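Local coordinates for hydrazine synthase subunit beta (Candidatus Kuenenia stuttgartiensis, PDB 5C2V), which forms part of the hydrazine synthase complex, which condenses nitric oxide with ammonium to hydrazine, and may modulate passage of the hydroxylamine intermediate between two active sites, at residues B[226-231]-B[245-250]; B[123-128]-B[135-140]. All blocks are in the same frame, centred on the assembly; numbering follows the deposited sequence.

Interaction 1: residues B[226-231]-B[245-250]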
loop_
_atom_site.group_PDB
_atom_site.type_symbol
_atom_site.label_atom_id
_atom_site.label_comp_id
_atom_site.label_asym_id
_atom_site.label_seq_id
_atom_site.Cartn_x
_atom_site.Cartn_y
_atom_site.Cartn_z
ATOM N N PHE B 226 27.932 11.886 21.355
ATOM C CA PHE B 226 27.380 13.197 21.667
ATOM C C PHE B 226 26.318 13.641 20.669
ATOM O O PHE B 226 26.455 13.432 19.463
ATOM C CB PHE B 226 28.489 14.250 21.711
ATOM C CG PHE B 226 29.181 14.351 23.036
ATOM C CD1 PHE B 226 28.554 14.949 24.115
ATOM C CD2 PHE B 226 30.464 13.860 23.197
ATOM C CE1 PHE B 226 29.192 15.049 25.335
ATOM C CE2 PHE B 226 31.107 13.956 24.416
ATOM C CZ PHE B 226 30.470 14.553 25.484
ATOM N N THR B 227 25.256 14.250 21.183
ATOM C CA THR B 227 24.343 15.024 20.352
ATOM C C THR B 227 24.383 16.454 20.862
ATOM O O THR B 227 24.761 16.693 22.004
ATOM C CB THR B 227 22.897 14.492 20.385
ATOM O OG1 THR B 227 22.355 14.643 21.703
ATOM C CG2 THR B 227 22.852 13.028 19.979
ATOM N N ASN B 228 24.019 17.408 20.018
ATOM C CA ASN B 228 24.055 18.804 20.427
ATOM C C ASN B 228 22.660 19.401 20.485
ATOM O O ASN B 228 21.889 19.295 19.530
ATOM C CB ASN B 228 24.945 19.598 19.485
ATOM C CG ASN B 228 26.365 19.072 19.458
ATOM O OD1 ASN B 228 27.214 19.508 20.235
ATOM N ND2 ASN B 228 26.635 18.140 18.552
ATOM N N ASN B 229 22.337 20.031 21.609
ATOM C CA ASN B 229 20.956 20.408 21.878
ATOM C C ASN B 229 20.764 21.811 22.442
ATOM O O ASN B 229 21.651 22.371 23.090
ATOM C CB ASN B 229 20.332 19.397 22.843
ATOM C CG ASN B 229 20.461 17.969 22.355
ATOM O OD1 ASN B 229 21.435 17.282 22.661
ATOM N ND2 ASN B 229 19.476 17.514 21.588
ATOM N N VAL B 230 19.585 22.366 22.180
ATOM C CA VAL B 230 19.137 23.597 22.813
ATOM C C VAL B 230 17.867 23.291 23.603
ATOM O O VAL B 230 16.966 22.609 23.110
ATOM C CB VAL B 230 18.878 24.718 21.779
ATOM C CG1 VAL B 230 18.008 24.210 20.637
ATOM C CG2 VAL B 230 18.254 25.935 22.447
ATOM N N THR B 231 17.806 23.770 24.840
ATOM C CA THR B 231 16.676 23.472 25.709
ATOM C C THR B 231 15.872 24.721 26.055
ATOM O O THR B 231 16.424 25.725 26.507
ATOM C CB THR B 231 17.138 22.791 27.012
ATOM O OG1 THR B 231 17.660 21.490 26.711
ATOM C CG2 THR B 231 15.976 22.645 27.986
ATOM N N PRO B 245 16.809 19.010 19.560
ATOM C CA PRO B 245 18.023 18.735 18.785
ATOM C C PRO B 245 18.503 19.942 17.987
ATOM O O PRO B 245 17.675 20.726 17.532
ATOM C CB PRO B 245 17.584 17.608 17.848
ATOM C CG PRO B 245 16.126 17.846 17.656
ATOM C CD PRO B 245 15.628 18.339 18.986
ATOM N N LEU B 246 19.815 20.134 17.899
ATOM C CA LEU B 246 20.401 21.052 16.924
ATOM C C LEU B 246 20.952 20.361 15.671
ATOM O O LEU B 246 21.427 21.028 14.753
ATOM C CB LEU B 246 21.506 21.881 17.577
ATOM C CG LEU B 246 21.015 22.933 18.570
ATOM C CD1 LEU B 246 22.161 23.453 19.421
ATOM C CD2 LEU B 246 20.333 24.070 17.825
ATOM N N ASP B 247 20.885 19.034 15.628
ATOM C CA ASP B 247 21.630 18.276 14.622
ATOM C C ASP B 247 20.777 17.676 13.507
ATOM O O ASP B 247 19.629 17.288 13.726
ATOM C CB ASP B 247 22.414 17.145 15.295
ATOM C CG ASP B 247 23.303 17.636 16.420
ATOM O OD1 ASP B 247 23.989 18.664 16.239
ATOM O OD2 ASP B 247 23.324 16.983 17.485
ATOM N N ASP B 248 21.353 17.603 12.311
ATOM C CA ASP B 248 20.808 16.761 11.253
ATOM C C ASP B 248 21.304 15.340 11.488
ATOM O O ASP B 248 22.050 15.090 12.435
ATOM C CB ASP B 248 21.231 17.255 9.865
ATOM C CG ASP B 248 20.711 18.644 9.552
ATOM O OD1 ASP B 248 19.703 19.053 10.160
ATOM O OD2 ASP B 248 21.306 19.326 8.691
ATOM N N LEU B 249 20.900 14.408 10.630
ATOM C CA LEU B 249 21.373 13.036 10.755
ATOM C C LEU B 249 22.870 12.969 10.485
ATOM O O LEU B 249 23.634 12.454 11.299
ATOM C CB LEU B 249 20.624 12.108 9.797
ATOM C CG LEU B 249 21.062 10.641 9.829
ATOM C CD1 LEU B 249 20.725 10.004 11.167
ATOM C CD2 LEU B 249 20.438 9.857 8.687
ATOM N N ASN B 250 23.276 13.471 9.324
ATOM C CA ASN B 250 24.682 13.503 8.942
ATOM C C ASN B 250 25.384 14.844 9.190
ATOM O O ASN B 250 26.563 14.994 8.869
ATOM C CB ASN B 250 24.817 13.100 7.473
ATOM C CG ASN B 250 24.283 11.703 7.204
ATOM O OD1 ASN B 250 24.983 10.710 7.406
ATOM N ND2 ASN B 250 23.035 11.620 6.758
#

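Interaction 2: residues B[123-128]-B[135-140]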
loop_
_atom_site.group_PDB
_atom_site.type_symbol
_atom_site.label_atom_id
_atom_site.label_comp_id
_atom_site.label_asym_id
_atom_site.label_seq_id
_atom_site.Cartn_x
_atom_site.Cartn_y
_atom_site.Cartn_z
ATOM N N ILE B 123 27.295 33.466 42.993
ATOM C CA ILE B 123 27.029 34.627 42.157
ATOM C C ILE B 123 27.264 35.873 43.001
ATOM O O ILE B 123 26.497 36.160 43.917
ATOM C CB ILE B 123 25.596 34.628 41.601
ATOM C CG1 ILE B 123 25.307 33.316 40.869
ATOM C CG2 ILE B 123 25.387 35.815 40.671
ATOM C CD1 ILE B 123 23.871 33.171 40.432
ATOM N N ASP B 124 28.314 36.623 42.685
ATOM C CA ASP B 124 28.665 37.797 43.473
ATOM C C ASP B 124 27.914 39.024 42.979
ATOM O O ASP B 124 27.872 39.298 41.777
ATOM C CB ASP B 124 30.174 38.044 43.432
ATOM C CG ASP B 124 30.962 36.954 44.131
ATOM O OD1 ASP B 124 30.368 36.217 44.945
ATOM O OD2 ASP B 124 32.178 36.837 43.871
ATOM N N VAL B 125 27.312 39.754 43.911
ATOM C CA VAL B 125 26.582 40.966 43.572
ATOM C C VAL B 125 27.465 42.195 43.789
ATOM O O VAL B 125 28.286 42.237 44.706
ATOM C CB VAL B 125 25.274 41.091 44.386
ATOM C CG1 VAL B 125 24.457 39.818 44.260
ATOM C CG2 VAL B 125 25.566 41.374 45.841
ATOM N N ILE B 126 27.312 43.178 42.910
ATOM C CA ILE B 126 28.135 44.379 42.939
ATOM C C ILE B 126 27.289 45.639 42.783
ATOM O O ILE B 126 26.576 45.795 41.796
ATOM C CB ILE B 126 29.202 44.353 41.823
ATOM C CG1 ILE B 126 30.232 43.254 42.089
ATOM C CG2 ILE B 126 29.884 45.705 41.703
ATOM C CD1 ILE B 126 31.275 43.119 40.999
ATOM N N ASP B 127 27.370 46.537 43.760
ATOM C CA ASP B 127 26.687 47.820 43.655
ATOM C C ASP B 127 27.449 48.728 42.696
ATOM O O ASP B 127 28.675 48.796 42.747
ATOM C CB ASP B 127 26.554 48.483 45.026
ATOM C CG ASP B 127 25.790 49.790 44.967
ATOM O OD1 ASP B 127 24.544 49.750 44.924
ATOM O OD2 ASP B 127 26.438 50.858 44.953
ATOM N N THR B 128 26.728 49.421 41.819
ATOM C CA THR B 128 27.374 50.255 40.811
ATOM C C THR B 128 27.843 51.590 41.394
ATOM O O THR B 128 28.822 52.169 40.922
ATOM C CB THR B 128 26.437 50.513 39.605
ATOM O OG1 THR B 128 27.191 51.063 38.518
ATOM C CG2 THR B 128 25.308 51.465 39.974
ATOM N N ARG B 135 27.588 41.205 48.412
ATOM C CA ARG B 135 27.549 39.879 49.019
ATOM C C ARG B 135 27.617 38.774 47.972
ATOM O O ARG B 135 27.880 39.041 46.805
ATOM C CB ARG B 135 26.289 39.709 49.864
ATOM C CG ARG B 135 25.025 40.147 49.159
ATOM C CD ARG B 135 23.842 39.295 49.542
ATOM N NE ARG B 135 23.735 39.154 50.985
ATOM C CZ ARG B 135 22.992 38.232 51.579
ATOM N NH1 ARG B 135 22.295 37.374 50.845
ATOM N NH2 ARG B 135 22.948 38.165 52.901
ATOM N N SER B 136 27.410 37.528 48.395
ATOM C CA SER B 136 27.419 36.408 47.457
ATOM C C SER B 136 26.153 35.569 47.594
ATOM O O SER B 136 25.681 35.317 48.702
ATOM C CB SER B 136 28.657 35.531 47.668
ATOM O OG SER B 136 29.847 36.266 47.443
ATOM N N ILE B 137 25.601 35.153 46.460
ATOM C CA ILE B 137 24.437 34.275 46.438
ATOM C C ILE B 137 24.876 32.859 46.087
ATOM O O ILE B 137 25.374 32.609 44.991
ATOM C CB ILE B 137 23.379 34.754 45.428
ATOM C CG1 ILE B 137 22.981 36.203 45.718
ATOM C CG2 ILE B 137 22.165 33.841 45.459
ATOM C CD1 ILE B 137 21.946 36.755 44.761
ATOM N N TYR B 138 24.692 31.935 47.024
ATOM C CA TYR B 138 25.155 30.563 46.844
ATOM C C TYR B 138 24.163 29.737 46.033
ATOM O O TYR B 138 22.988 29.639 46.384
ATOM C CB TYR B 138 25.405 29.902 48.202
ATOM C CG TYR B 138 26.554 30.508 48.981
ATOM C CD1 TYR B 138 27.466 31.358 48.365
ATOM C CD2 TYR B 138 26.725 30.230 50.330
ATOM C CE1 TYR B 138 28.515 31.914 49.073
ATOM C CE2 TYR B 138 27.772 30.781 51.046
ATOM C CZ TYR B 138 28.663 31.623 50.412
ATOM O OH TYR B 138 29.706 32.173 51.120
ATOM N N THR B 139 24.647 29.141 44.947
ATOM C CA THR B 139 23.798 28.348 44.067
ATOM C C THR B 139 23.561 26.949 44.630
ATOM O O THR B 139 24.075 26.601 45.693
ATOM C CB THR B 139 24.404 28.230 42.657
ATOM O OG1 THR B 139 25.631 27.494 42.720
ATOM C CG2 THR B 139 24.672 29.609 42.075
ATOM N N SER B 140 22.782 26.150 43.906
ATOM C CA SER B 140 22.437 24.805 44.351
ATOM C C SER B 140 23.572 23.816 44.110
ATOM O O SER B 140 23.698 22.818 44.820
ATOM C CB SER B 140 21.165 24.323 43.651
ATOM O OG SER B 140 20.079 25.193 43.917
#

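Interaction 1: residues B[226-231]-B[245-250]
Asp247 reaches across to the backbone of Asn228 where the outer strand 241-245 of a beta-propeller blade runs out beside its neighbour, strand 226-234. The last bridge is the antiparallel non-hydrogen-bonded pair Asn229 and Pro245; proline suits this position because its missing N-H is not asked for there. One residue on, Leu246 N donates to Asn228 O at 2.8 Å. Beyond it the loop turns away, and a side chain takes over from the backbone: Asn228 N donates to Asp247 OD2 at 2.7 Å, nearly straight at 171° and on the syn lone pair. Asp247 CG lies beside its own backbone N (chi1 -54°), which turns the carboxylate to this N-H. The carboxylate and the side-chain amide of Asn228 have planes 89° apart; the amide bonds elsewhere, OD1 to Gln209 and Asn255 of the same chain and ND2 to Ser60 O of the gamma subunit. Asp247 OD1 accepts from Asp253 N, so both oxygens of this buried carboxylate have backbone N-H partners, consistent with a charged form. On the apolar side Leu246 CD2 meets Val230 CG1 at 3.7 Å. Along the strand, Asn229 OD1 bonds Thr210 OG1 and receives Thr227 OG1 on a lone pair, 3.0 Å away.

Interaction 2: residues B[123-128]-B[135-140]
Asp124 and Ser136 join their side chains across a non-hydrogen-bonded pair, where the backbones make no bond to each other: Ser136 OG donates to Asp124 OD1 at 2.6 Å, approaching from above the carboxylate plane. Both first torsions, -67° and -61°, set the polar group beside its own backbone N, and serine's one-carbon side chain is short enough to put OG against the carboxylate. The other oxygen, Asp124 OD2, accepts from Gly96 N, so each oxygen of this buried acid has a donor. Strands 122-127 and 132-137 form the antiparallel hairpin at the outer edge of a four-stranded propeller blade. Next along it, Ile123 and Ile137 exchange two backbone bonds, Ile123 N to Ile137 O and Ile137 N to Ile123 O, both 2.9 Å. Val125 N adds a third, donating to Arg135 O at 3.0 Å. Beta-branched isoleucine and valine suit the extended backbone, and the isoleucine face packs on the next blade, Ile123 on Leu156 and Ala158, Ile137 on Ile173. Val125 CG1 lies 4.0 Å from Ile137 CD1, and Ile123 CG1 meets Thr139 CG2 at 3.9 Å. Thr139 turns its hydroxyl instead to Asp141 O. At the exposed end, Arg135 CG packs against Val125 CG2, 3.6 Å apart.

In the fold
Both interactions lie between the third strand of a four-stranded blade and its fourth or, in interaction 1, the fourth strand's last residue and the loop after it. The blades differ and the contacts sit on opposite sides of the chain's centre, nearest atoms about 17 Å apart. Interaction 2, in a regular hairpin, has three backbone hydrogen bonds and one between side chains; it grades from buried isoleucines to an exposed arginine, and no other protein chain of the assembly touches its segments. All touching residues of interaction 1 are buried, and the alpha and gamma subunits cover part of it. Its polar side chains also bond to strand 203-211, the following loop and the gamma subunit. The aspartate bonding across the contact meets a main-chain N-H in interaction 1, a serine hydroxyl in interaction 2.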